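Long-range contact in putative Acetyltransferase (Lactobacillus plantarum WCFS1, PDB 3EFA), which is a putative N-acetyltransferase of the GNAT family, probably transferring an acetyl group from acetyl-CoA to an amine of an unidentified substrate: residues Glu47-Tyr52 with Thr60-Glu65. Sequence-based numbering, arbitrary orientation.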
# COMPACT_ATOMS: atom_id res chain seq x y z
N GLU A 47 3.82 16.62 14.99
CA GLU A 47 5.28 16.76 15.14
C GLU A 47 6.02 16.80 13.81
O GLU A 47 5.70 16.04 12.90
CB GLU A 47 5.83 15.65 16.03
CG GLU A 47 5.32 15.75 17.47
CD GLU A 47 5.87 14.69 18.40
OE1 GLU A 47 5.69 13.47 18.11
OE2 GLU A 47 6.45 15.07 19.43
N TYR A 48 7.02 17.67 13.70
CA TYR A 48 7.81 17.76 12.47
C TYR A 48 9.29 17.54 12.75
O TYR A 48 9.76 17.82 13.84
CB TYR A 48 7.57 19.12 11.77
CG TYR A 48 6.10 19.43 11.55
CD1 TYR A 48 5.49 19.17 10.32
CD2 TYR A 48 5.31 19.94 12.58
CE1 TYR A 48 4.14 19.44 10.11
CE2 TYR A 48 3.95 20.20 12.39
CZ TYR A 48 3.36 19.95 11.14
OH TYR A 48 2.01 20.19 10.92
N ALA A 49 10.02 17.00 11.77
CA ALA A 49 11.47 16.85 11.87
C ALA A 49 12.15 17.93 11.03
O ALA A 49 11.89 18.03 9.84
CB ALA A 49 11.91 15.43 11.40
N VAL A 50 13.04 18.72 11.66
CA VAL A 50 13.75 19.79 10.95
C VAL A 50 15.27 19.76 11.19
O VAL A 50 15.72 19.68 12.35
CB VAL A 50 13.18 21.21 11.33
CG1 VAL A 50 13.91 22.33 10.58
CG2 VAL A 50 11.70 21.29 11.09
N LEU A 51 16.05 19.83 10.11
CA LEU A 51 17.52 19.94 10.19
C LEU A 51 18.01 21.38 10.00
O LEU A 51 17.72 22.03 8.99
CB LEU A 51 18.21 18.98 9.19
CG LEU A 51 19.75 18.75 9.29
CD1 LEU A 51 20.19 17.36 8.78
CD2 LEU A 51 20.59 19.88 8.61
N TYR A 52 18.76 21.89 10.97
CA TYR A 52 19.28 23.27 10.98
C TYR A 52 20.82 23.31 10.82
O TYR A 52 21.55 22.58 11.51
CB TYR A 52 18.94 23.95 12.31
CG TYR A 52 17.46 24.07 12.65
CD1 TYR A 52 16.77 25.27 12.43
CD2 TYR A 52 16.75 23.01 13.24
CE1 TYR A 52 15.42 25.40 12.75
CE2 TYR A 52 15.40 23.13 13.56
CZ TYR A 52 14.74 24.34 13.32
OH TYR A 52 13.39 24.48 13.64
N THR A 60 16.19 21.37 5.65
CA THR A 60 15.43 20.23 5.17
C THR A 60 14.44 19.77 6.25
O THR A 60 14.67 20.02 7.44
CB THR A 60 16.39 19.08 4.66
OG1 THR A 60 15.63 18.09 3.94
CG2 THR A 60 17.16 18.43 5.82
N THR A 61 13.33 19.16 5.83
CA THR A 61 12.24 18.81 6.75
C THR A 61 11.42 17.59 6.30
O THR A 61 11.36 17.26 5.12
CB THR A 61 11.25 20.01 6.97
OG1 THR A 61 10.26 19.66 7.95
CG2 THR A 61 10.53 20.37 5.68
N LEU A 62 10.78 16.94 7.27
CA LEU A 62 9.74 15.94 6.98
C LEU A 62 8.65 15.94 8.08
O LEU A 62 8.88 16.43 9.19
CB LEU A 62 10.35 14.54 6.78
CG LEU A 62 11.05 13.80 7.93
CD1 LEU A 62 10.06 13.17 8.91
CD2 LEU A 62 11.99 12.74 7.37
N ARG A 63 7.47 15.42 7.75
CA ARG A 63 6.35 15.39 8.70
C ARG A 63 6.16 13.98 9.28
O ARG A 63 6.11 12.98 8.54
CB ARG A 63 5.05 15.89 8.03
CG ARG A 63 3.82 15.98 8.98
CD ARG A 63 2.60 16.70 8.35
NE ARG A 63 1.85 15.85 7.42
CZ ARG A 63 0.71 16.19 6.82
NH1 ARG A 63 0.15 17.38 7.05
NH2 ARG A 63 0.11 15.32 6.00
N LEU A 64 6.04 13.89 10.60
CA LEU A 64 5.82 12.59 11.23
C LEU A 64 4.32 12.21 11.23
O LEU A 64 3.50 12.93 11.79
CB LEU A 64 6.45 12.55 12.63
CG LEU A 64 7.98 12.76 12.50
CD1 LEU A 64 8.56 13.70 13.54
CD2 LEU A 64 8.76 11.43 12.45
N GLU A 65 4.00 11.09 10.57
CA GLU A 65 2.62 10.61 10.41
C GLU A 65 2.45 9.14 10.85
O GLU A 65 2.37 8.23 10.02
CB GLU A 65 2.15 10.78 8.94
CG GLU A 65 2.41 12.16 8.33
CD GLU A 65 1.98 12.28 6.86
OE1 GLU A 65 1.30 11.36 6.34
OE2 GLU A 65 2.33 13.29 6.21
O HOH W 1 2.99 13.66 14.42
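The Tyr48 ring lies alongside the aliphatic part of Arg63, its CE1 3.6 Å from Arg63 CD, and the ring and guanidinium planes stand 46° apart. At the guanidinium edge, in its plane, NE and NH2 both grip Glu65 OE2, approaching from one face of the carboxylate. Strands 48-52 and 57-66 form an antiparallel beta hairpin in the central sheet of the GNAT fold. With CG anti to the backbone N (chi1 -176°), the Arg63 chain runs along the ring before bending at chi3, and NH1 makes salt bridges to Asp39 and Asp42; Asp42 also shares a hydrogen bond with Tyr48 OH. Replacing this arginine by alanine would probably cost Glu65 and the two aspartates this salt-bridge partner and open a gap beside the Tyr48 ring. On the face opposite Tyr48 and Arg63, Ala49 CB packs 3.8 Å from Leu62 CD1, and Leu51 CB meets Thr60 CG2 at 3.6 Å; helix 88-102 covers this side. A water bridges Glu47 N and Leu64 O beside the Leu64 N to Glu47 O bond. Mid-hairpin, Ala49 O accepts two bonds: Leu62 N at 3.0 Å, in the carbonyl plane, and Thr61 OG1, also at 3.0 Å but 38° above that plane.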